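Local coordinates for hypothetical protein (Bacteroides ovatus, PDB 4EPS) that is probably a component of the fimbrial tip, part of the surface filaments through which the bacterium adheres to surfaces and forms biofilms, at residues T99-L104 and A111-G116; K131-T136 and R219-P224. All blocks are in the same frame, centred on the assembly; numbering follows the deposited sequence. Where two conformers were deposited one is given.

Interaction 1 (T99-L104 and A111-G116); sequences TGKTDL and APLAAG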
ATOM      1  N   THR A  99     -30.100  57.244  -1.397  1.00 39.35           N
ATOM      2  CA  THR A  99     -30.009  58.619  -1.919  1.00 40.32           C
ATOM      3  C   THR A  99     -28.609  58.835  -2.507  1.00 43.15           C
ATOM      4  O   THR A  99     -27.611  58.566  -1.842  1.00 43.38           O
ATOM      5  CB  THR A  99     -30.367  59.665  -0.828  1.00 52.15           C
ATOM      6  OG1 THR A  99     -31.672  59.370  -0.312  1.00 54.07           O
ATOM      7  CG2 THR A  99     -30.355  61.089  -1.364  1.00 50.00           C
ATOM      8  N   GLY A 100     -28.577  59.248  -3.769  1.00 40.13           N
ATOM      9  CA  GLY A 100     -27.354  59.509  -4.514  1.00 39.89           C
ATOM     10  C   GLY A 100     -26.591  58.265  -4.920  1.00 42.08           C
ATOM     11  O   GLY A 100     -25.469  58.379  -5.424  1.00 42.14           O
ATOM     12  N   LYS A 101     -27.195  57.063  -4.752  1.00 35.27           N
ATOM     13  CA  LYS A 101     -26.490  55.834  -5.107  1.00 33.47           C
ATOM     14  C   LYS A 101     -26.882  55.296  -6.503  1.00 37.13           C
ATOM     15  O   LYS A 101     -26.368  54.250  -6.923  1.00 35.95           O
ATOM     16  CB  LYS A 101     -26.691  54.755  -4.022  1.00 34.69           C
ATOM     17  CG  LYS A 101     -26.194  55.152  -2.631  1.00 42.47           C
ATOM     18  CD  LYS A 101     -24.717  55.481  -2.625  1.00 53.84           C
ATOM     19  CE  LYS A 101     -24.106  55.505  -1.247  1.00 61.55           C
ATOM     20  NZ  LYS A 101     -22.628  55.680  -1.336  1.00 58.92           N
ATOM     21  N   THR A 102     -27.757  56.018  -7.232  1.00 34.58           N
ATOM     22  CA  THR A 102     -28.187  55.616  -8.577  1.00 34.68           C
ATOM     23  C   THR A 102     -27.860  56.719  -9.594  1.00 40.37           C
ATOM     24  O   THR A 102     -27.721  57.879  -9.213  1.00 40.18           O
ATOM     25  CB  THR A 102     -29.677  55.238  -8.599  1.00 41.42           C
ATOM     26  OG1 THR A 102     -30.439  56.364  -8.195  1.00 37.96           O
ATOM     27  CG2 THR A 102     -29.998  54.038  -7.687  1.00 35.88           C
ATOM     28  N   ASP A 103     -27.721  56.345 -10.878  1.00 37.41           N
ATOM     29  CA  ASP A 103     -27.392  57.270 -11.965  1.00 37.66           C
ATOM     30  C   ASP A 103     -28.340  57.089 -13.148  1.00 43.27           C
ATOM     31  O   ASP A 103     -28.288  56.070 -13.850  1.00 41.12           O
ATOM     32  CB  ASP A 103     -25.932  57.063 -12.409  1.00 39.35           C
ATOM     33  CG  ASP A 103     -25.407  58.016 -13.484  1.00 52.26           C
ATOM     34  OD1 ASP A 103     -26.085  59.022 -13.773  1.00 50.47           O
ATOM     35  OD2 ASP A 103     -24.286  57.780 -13.988  1.00 60.72           O
ATOM     36  N   LEU A 104     -29.176  58.106 -13.395  1.00 43.31           N
ATOM     37  CA  LEU A 104     -30.140  58.096 -14.499  1.00 44.77           C
ATOM     38  C   LEU A 104     -29.531  58.608 -15.817  1.00 52.03           C
ATOM     39  O   LEU A 104     -30.055  58.288 -16.883  1.00 51.40           O
ATOM     40  CB  LEU A 104     -31.372  58.949 -14.140  1.00 45.04           C
ATOM     41  CG  LEU A 104     -32.222  58.459 -12.966  1.00 49.22           C
ATOM     42  CD1 LEU A 104     -33.070  59.600 -12.402  1.00 49.50           C
ATOM     43  CD2 LEU A 104     -33.102  57.293 -13.375  1.00 50.12           C
ATOM     44  N   ALA A 111     -23.713  52.706 -10.904  1.00 34.65           N
ATOM     45  CA  ALA A 111     -22.315  53.173 -10.863  1.00 35.00           C
ATOM     46  C   ALA A 111     -21.958  53.853  -9.502  1.00 38.77           C
ATOM     47  O   ALA A 111     -20.934  53.455  -8.931  1.00 38.22           O
ATOM     48  CB  ALA A 111     -22.021  54.119 -12.025  1.00 36.07           C
ATOM     49  N   PRO A 112     -22.773  54.786  -8.917  1.00 36.30           N
ATOM     50  CA  PRO A 112     -22.375  55.396  -7.623  1.00 36.04           C
ATOM     51  C   PRO A 112     -22.413  54.422  -6.442  1.00 37.25           C
ATOM     52  O   PRO A 112     -21.607  54.540  -5.528  1.00 37.15           O
ATOM     53  CB  PRO A 112     -23.400  56.520  -7.425  1.00 38.57           C
ATOM     54  CG  PRO A 112     -23.978  56.771  -8.812  1.00 43.12           C
ATOM     55  CD  PRO A 112     -24.019  55.410  -9.422  1.00 37.75           C
ATOM     56  N   LEU A 113     -23.353  53.468  -6.447  1.00 32.07           N
ATOM     57  CA  LEU A 113     -23.430  52.449  -5.388  1.00 29.96           C
ATOM     58  C   LEU A 113     -22.132  51.641  -5.377  1.00 33.21           C
ATOM     59  O   LEU A 113     -21.516  51.480  -4.326  1.00 33.44           O
ATOM     60  CB  LEU A 113     -24.652  51.544  -5.622  1.00 28.52           C
ATOM     61  CG  LEU A 113     -24.865  50.369  -4.662  1.00 31.59           C
ATOM     62  CD1 LEU A 113     -25.109  50.854  -3.206  1.00 31.20           C
ATOM     63  CD2 LEU A 113     -26.014  49.485  -5.172  1.00 29.12           C
ATOM     64  N   ALA A 114     -21.682  51.205  -6.568  1.00 31.31           N
ATOM     65  CA  ALA A 114     -20.457  50.425  -6.713  1.00 31.78           C
ATOM     66  C   ALA A 114     -19.218  51.266  -6.371  1.00 36.69           C
ATOM     67  O   ALA A 114     -18.352  50.790  -5.633  1.00 36.32           O
ATOM     68  CB  ALA A 114     -20.355  49.876  -8.125  1.00 32.80           C
ATOM     69  N   ALA A 115     -19.159  52.526  -6.854  1.00 35.94           N
ATOM     70  CA  ALA A 115     -18.024  53.432  -6.593  1.00 36.79           C
ATOM     71  C   ALA A 115     -17.817  53.708  -5.091  1.00 39.99           C
ATOM     72  O   ALA A 115     -16.674  53.729  -4.640  1.00 40.73           O
ATOM     73  CB  ALA A 115     -18.211  54.747  -7.340  1.00 38.23           C
ATOM     74  N   GLY A 116     -18.898  53.896  -4.341  1.00 33.96           N
ATOM     75  CA  GLY A 116     -18.817  54.168  -2.909  1.00 34.07           C
ATOM     76  C   GLY A 116     -18.885  52.950  -2.000  1.00 36.40           C
ATOM     77  O   GLY A 116     -18.884  53.092  -0.773  1.00 35.38           O
TER
HETATM   78  O   HOH W   1     -22.083  52.879  -2.010  1.00 36.87           O
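The one-turn helix 111-115 packs its first turn against the loop that precedes it, and Pro112 and Lys101 carry most of this surface contact. The proline ring lies along the loop backbone. Pro112 CB sits 3.4 Å from Gly100 O and Pro112 CD 3.6 Å from Lys101 O. Asp103 CB points toward the helix and meets Pro112 CD at 3.9 Å. The carboxylate of Asp103 serves its own loop, where OD1 accepts from the backbone N of Ile105 and Gly106. A weak, bent hydrogen bond of 3.2 Å runs from Leu113 N to Lys101 O (123° at the hydrogen). Lys101 CG lies anti to its carbonyl carbon (chi1 -60°), and the chain bends at chi2 before running out alongside the helix. There a water bridges the two segments, accepting from Lys101 NZ at 2.9 Å and donating to Leu113 O at 2.8 Å. Replacing Pro112 by an alanine removes the ring carbons CG and CD, which is likely to open a gap beside Thr102 O and Asp103 CB. Leu113 is buried against Met98 and Leu134, while the side chain of Thr102 touches Phe49 of strand 45-52 and Ile56 of strand 55-67.

Interaction 2 (K131-T136 and R219-P224); sequences KQDLMT and RLLRKP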
ATOM      1  N   LYS A 131     -23.142  40.434   3.424  1.00 26.22           N
ATOM      2  CA  LYS A 131     -23.507  41.859   3.498  0.50 25.68           C
ATOM      3  C   LYS A 131     -22.581  42.735   2.633  1.00 29.16           C
ATOM      4  O   LYS A 131     -22.944  43.863   2.340  1.00 28.23           O
ATOM      5  CB  LYS A 131     -23.515  42.376   4.953  0.50 28.25           C
ATOM      6  CG  LYS A 131     -22.121  42.484   5.585  0.50 34.66           C
ATOM      7  CD  LYS A 131     -22.159  42.928   7.035  0.50 41.82           C
ATOM      8  CE  LYS A 131     -20.762  42.993   7.607  0.50 47.88           C
ATOM      9  NZ  LYS A 131     -20.774  43.173   9.086  0.50 53.69           N
ATOM     10  N   GLN A 132     -21.403  42.222   2.224  1.00 25.77           N
ATOM     11  CA  GLN A 132     -20.449  42.986   1.413  1.00 25.72           C
ATOM     12  C   GLN A 132     -20.403  42.576  -0.067  1.00 27.46           C
ATOM     13  O   GLN A 132     -19.698  43.217  -0.861  1.00 25.58           O
ATOM     14  CB  GLN A 132     -19.052  42.792   2.042  1.00 26.36           C
ATOM     15  CG  GLN A 132     -19.019  43.243   3.518  1.00 31.26           C
ATOM     16  CD  GLN A 132     -17.629  43.516   3.982  1.00 41.58           C
ATOM     17  OE1 GLN A 132     -17.022  44.509   3.602  1.00 40.62           O
ATOM     18  NE2 GLN A 132     -17.129  42.694   4.872  1.00 32.12           N
ATOM     19  N   ASP A 133     -21.143  41.513  -0.424  1.00 24.63           N
ATOM     20  CA  ASP A 133     -21.142  40.941  -1.768  1.00 23.85           C
ATOM     21  C   ASP A 133     -22.140  41.672  -2.661  1.00 26.63           C
ATOM     22  O   ASP A 133     -23.232  41.175  -2.948  1.00 25.27           O
ATOM     23  CB  ASP A 133     -21.420  39.428  -1.708  1.00 24.34           C
ATOM     24  CG  ASP A 133     -21.094  38.703  -3.009  1.00 28.87           C
ATOM     25  OD1 ASP A 133     -20.536  39.354  -3.938  1.00 27.31           O
ATOM     26  OD2 ASP A 133     -21.356  37.479  -3.088  1.00 28.87           O
ATOM     27  N   LEU A 134     -21.743  42.858  -3.124  1.00 24.52           N
ATOM     28  CA  LEU A 134     -22.615  43.693  -3.947  1.00 23.19           C
ATOM     29  C   LEU A 134     -22.868  43.067  -5.333  1.00 25.56           C
ATOM     30  O   LEU A 134     -21.932  42.697  -6.050  1.00 25.85           O
ATOM     31  CB  LEU A 134     -22.004  45.107  -4.090  1.00 23.24           C
ATOM     32  CG  LEU A 134     -22.758  46.078  -5.018  1.00 27.01           C
ATOM     33  CD1 LEU A 134     -24.141  46.446  -4.453  1.00 26.71           C
ATOM     34  CD2 LEU A 134     -21.951  47.375  -5.224  1.00 28.04           C
HETATM   35  N   MSE A 135     -24.161  42.967  -5.691  1.00 20.80           N
HETATM   36  CA  MSE A 135     -24.625  42.418  -6.972  0.50 19.96           C
HETATM   37  C   MSE A 135     -25.665  43.316  -7.568  1.00 24.27           C
HETATM   38  O   MSE A 135     -26.548  43.787  -6.846  1.00 26.00           O
HETATM   39  CB  MSE A 135     -25.239  41.024  -6.791  0.50 21.42           C
HETATM   40  CG  MSE A 135     -24.275  39.972  -6.342  0.50 26.70           C
HETATM   41 SE   MSE A 135     -25.337  38.358  -6.143  0.38 32.95          SE
HETATM   42  CE  MSE A 135     -24.798  37.931  -4.369  0.50 29.73           C
ATOM     43  N   THR A 136     -25.594  43.564  -8.879  1.00 21.35           N
ATOM     44  CA  THR A 136     -26.573  44.448  -9.517  1.00 22.40           C
ATOM     45  C   THR A 136     -27.060  43.895 -10.846  1.00 25.27           C
ATOM     46  O   THR A 136     -26.370  43.103 -11.482  1.00 24.68           O
ATOM     47  CB  THR A 136     -25.929  45.837  -9.777  1.00 30.47           C
ATOM     48  OG1 THR A 136     -24.808  45.662 -10.659  1.00 28.48           O
ATOM     49  CG2 THR A 136     -25.500  46.560  -8.476  1.00 27.70           C
ATOM     50  N   ARG A 219     -11.826  32.440   0.813  1.00 22.08           N
ATOM     51  CA  ARG A 219     -12.356  33.409  -0.166  1.00 22.55           C
ATOM     52  C   ARG A 219     -12.403  34.780   0.444  1.00 26.46           C
ATOM     53  O   ARG A 219     -12.746  34.933   1.614  1.00 25.35           O
ATOM     54  CB  ARG A 219     -13.752  32.976  -0.672  1.00 22.89           C
ATOM     55  CG  ARG A 219     -13.682  31.630  -1.401  1.00 33.64           C
ATOM     56  CD  ARG A 219     -14.832  31.370  -2.351  1.00 41.17           C
ATOM     57  NE  ARG A 219     -16.071  30.997  -1.667  1.00 44.27           N
ATOM     58  CZ  ARG A 219     -16.453  29.751  -1.396  1.00 59.05           C
ATOM     59  NH1 ARG A 219     -15.673  28.717  -1.724  1.00 46.07           N
ATOM     60  NH2 ARG A 219     -17.602  29.526  -0.781  1.00 43.45           N
ATOM     61  N   LEU A 220     -12.024  35.794  -0.334  1.00 21.74           N
ATOM     62  CA  LEU A 220     -12.010  37.158   0.154  1.00 21.98           C
ATOM     63  C   LEU A 220     -12.416  38.103  -0.952  1.00 24.25           C
ATOM     64  O   LEU A 220     -11.732  38.155  -1.974  1.00 21.50           O
ATOM     65  CB  LEU A 220     -10.588  37.516   0.657  1.00 22.66           C
ATOM     66  CG  LEU A 220     -10.408  38.919   1.232  1.00 26.47           C
ATOM     67  CD1 LEU A 220     -11.025  39.000   2.646  1.00 27.02           C
ATOM     68  CD2 LEU A 220      -8.939  39.253   1.325  1.00 29.82           C
ATOM     69  N   LEU A 221     -13.498  38.856  -0.745  1.00 21.59           N
ATOM     70  CA  LEU A 221     -13.893  39.886  -1.708  1.00 22.66           C
ATOM     71  C   LEU A 221     -12.905  41.050  -1.655  1.00 26.63           C
ATOM     72  O   LEU A 221     -12.475  41.439  -0.559  1.00 24.36           O
ATOM     73  CB  LEU A 221     -15.312  40.409  -1.425  1.00 22.58           C
ATOM     74  CG  LEU A 221     -16.431  39.376  -1.561  1.00 25.46           C
ATOM     75  CD1 LEU A 221     -17.655  39.837  -0.773  1.00 25.25           C
ATOM     76  CD2 LEU A 221     -16.768  39.108  -3.029  1.00 25.90           C
ATOM     77  N   ARG A 222     -12.527  41.582  -2.843  1.00 24.08           N
ATOM     78  CA  ARG A 222     -11.592  42.706  -2.997  1.00 23.58           C
ATOM     79  C   ARG A 222     -12.143  43.699  -4.000  1.00 25.64           C
ATOM     80  O   ARG A 222     -12.929  43.329  -4.875  1.00 23.68           O
ATOM     81  CB  ARG A 222     -10.197  42.217  -3.474  1.00 23.61           C
ATOM     82  CG  ARG A 222      -9.483  41.192  -2.527  1.00 23.63           C
ATOM     83  CD  ARG A 222      -9.024  41.804  -1.217  1.00 26.16           C
ATOM     84  NE  ARG A 222      -8.030  42.868  -1.409  1.00 29.21           N
ATOM     85  CZ  ARG A 222      -7.796  43.852  -0.547  1.00 41.05           C
ATOM     86  NH1 ARG A 222      -8.512  43.954   0.570  1.00 28.89           N
ATOM     87  NH2 ARG A 222      -6.861  44.761  -0.807  1.00 34.25           N
ATOM     88  N   LYS A 223     -11.768  44.967  -3.861  1.00 24.57           N
ATOM     89  CA  LYS A 223     -12.219  45.972  -4.826  1.00 24.72           C
ATOM     90  C   LYS A 223     -11.568  45.710  -6.180  1.00 28.32           C
ATOM     91  O   LYS A 223     -10.385  45.365  -6.227  1.00 27.60           O
ATOM     92  CB  LYS A 223     -11.897  47.380  -4.342  1.00 28.35           C
ATOM     93  CG  LYS A 223     -12.877  47.898  -3.302  1.00 43.97           C
ATOM     94  CD  LYS A 223     -12.432  49.255  -2.792  1.00 61.72           C
ATOM     95  CE  LYS A 223     -13.425  49.839  -1.823  1.00 80.29           C
ATOM     96  NZ  LYS A 223     -12.921  51.094  -1.194  1.00 90.94           N
ATOM     97  N   PRO A 224     -12.313  45.816  -7.292  1.00 27.29           N
ATOM     98  CA  PRO A 224     -11.674  45.630  -8.612  1.00 27.64           C
ATOM     99  C   PRO A 224     -10.514  46.609  -8.804  1.00 30.64           C
ATOM    100  O   PRO A 224     -10.553  47.732  -8.279  1.00 27.55           O
ATOM    101  CB  PRO A 224     -12.814  45.925  -9.597  1.00 29.16           C
ATOM    102  CG  PRO A 224     -14.058  45.635  -8.805  1.00 33.39           C
ATOM    103  CD  PRO A 224     -13.747  46.156  -7.435  1.00 28.87           C
TER
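The backbones of 131-136 and 219-224 stay apart, with 7.3 Å between the nearest CA atoms, Asp133 and Leu221, and they do not pair as strands. Leu221 spans the distance with its side chain. Its CG stands anti to the carbonyl carbon (chi1 -63°), and the two methyl groups divide the work. Leu221 CD1 presses on the main chain of the other segment, 3.8 Å from Asp133 CA and 3.9 Å from Gln132 C. Leu221 CD1 also touches Asp133 CB at 3.9 Å. Leu221 CD2 lies beside the carboxylate, 3.9 Å from Asp133 OD1. The side chains of Asp133 and Leu221 cross at about a right angle. Gln132 adds a looser flank, with CB 4.3 Å from Leu221 CD1.

All three touching residues are buried, so their polar groups need partners, and these come from elsewhere in the chain. Asp133 OD1 is hydrogen-bonded to His157 ND1, and OD2 to a glycerol probably left from crystallisation. A separate glycerol is bonded to Arg219 NH2. Gln132 uses both ends of its amide, OE1 with Thr120 N and NE2 with Ala128 O. Gln123 OE1 accepts from Leu221 N.

Asp133 is the centre of an inverse gamma turn, which leads into strand 135-145. Leu221 of strand 217-222 packs on this turn. Both strands pair antiparallel with strand 148-174 in the fimbrillin-like region, so the leucine joins the turn before one partner of that long strand to the other partner.

The two contacts lie about 16 Å apart, centre to centre, within the same fimbrillin-like region, and follow one another along the chain. Interaction 1 is a local surface contact, with six residues between its segments. Interaction 2 is buried, with 82 residues between its segments. Their chemistry follows their place. The outer contact mixes proline packing with a weak backbone bond and a water bridge. The inner one is van der Waals contact of a leucine, its polar neighbours bonded elsewhere. The contacts also meet directly: Leu113 CD2 packs on Leu134 CD1 at 3.6 Å, and Ala114 CA on Leu134 CD2 at 3.7 Å. Helix 111-115 thus rests against segment 131-136.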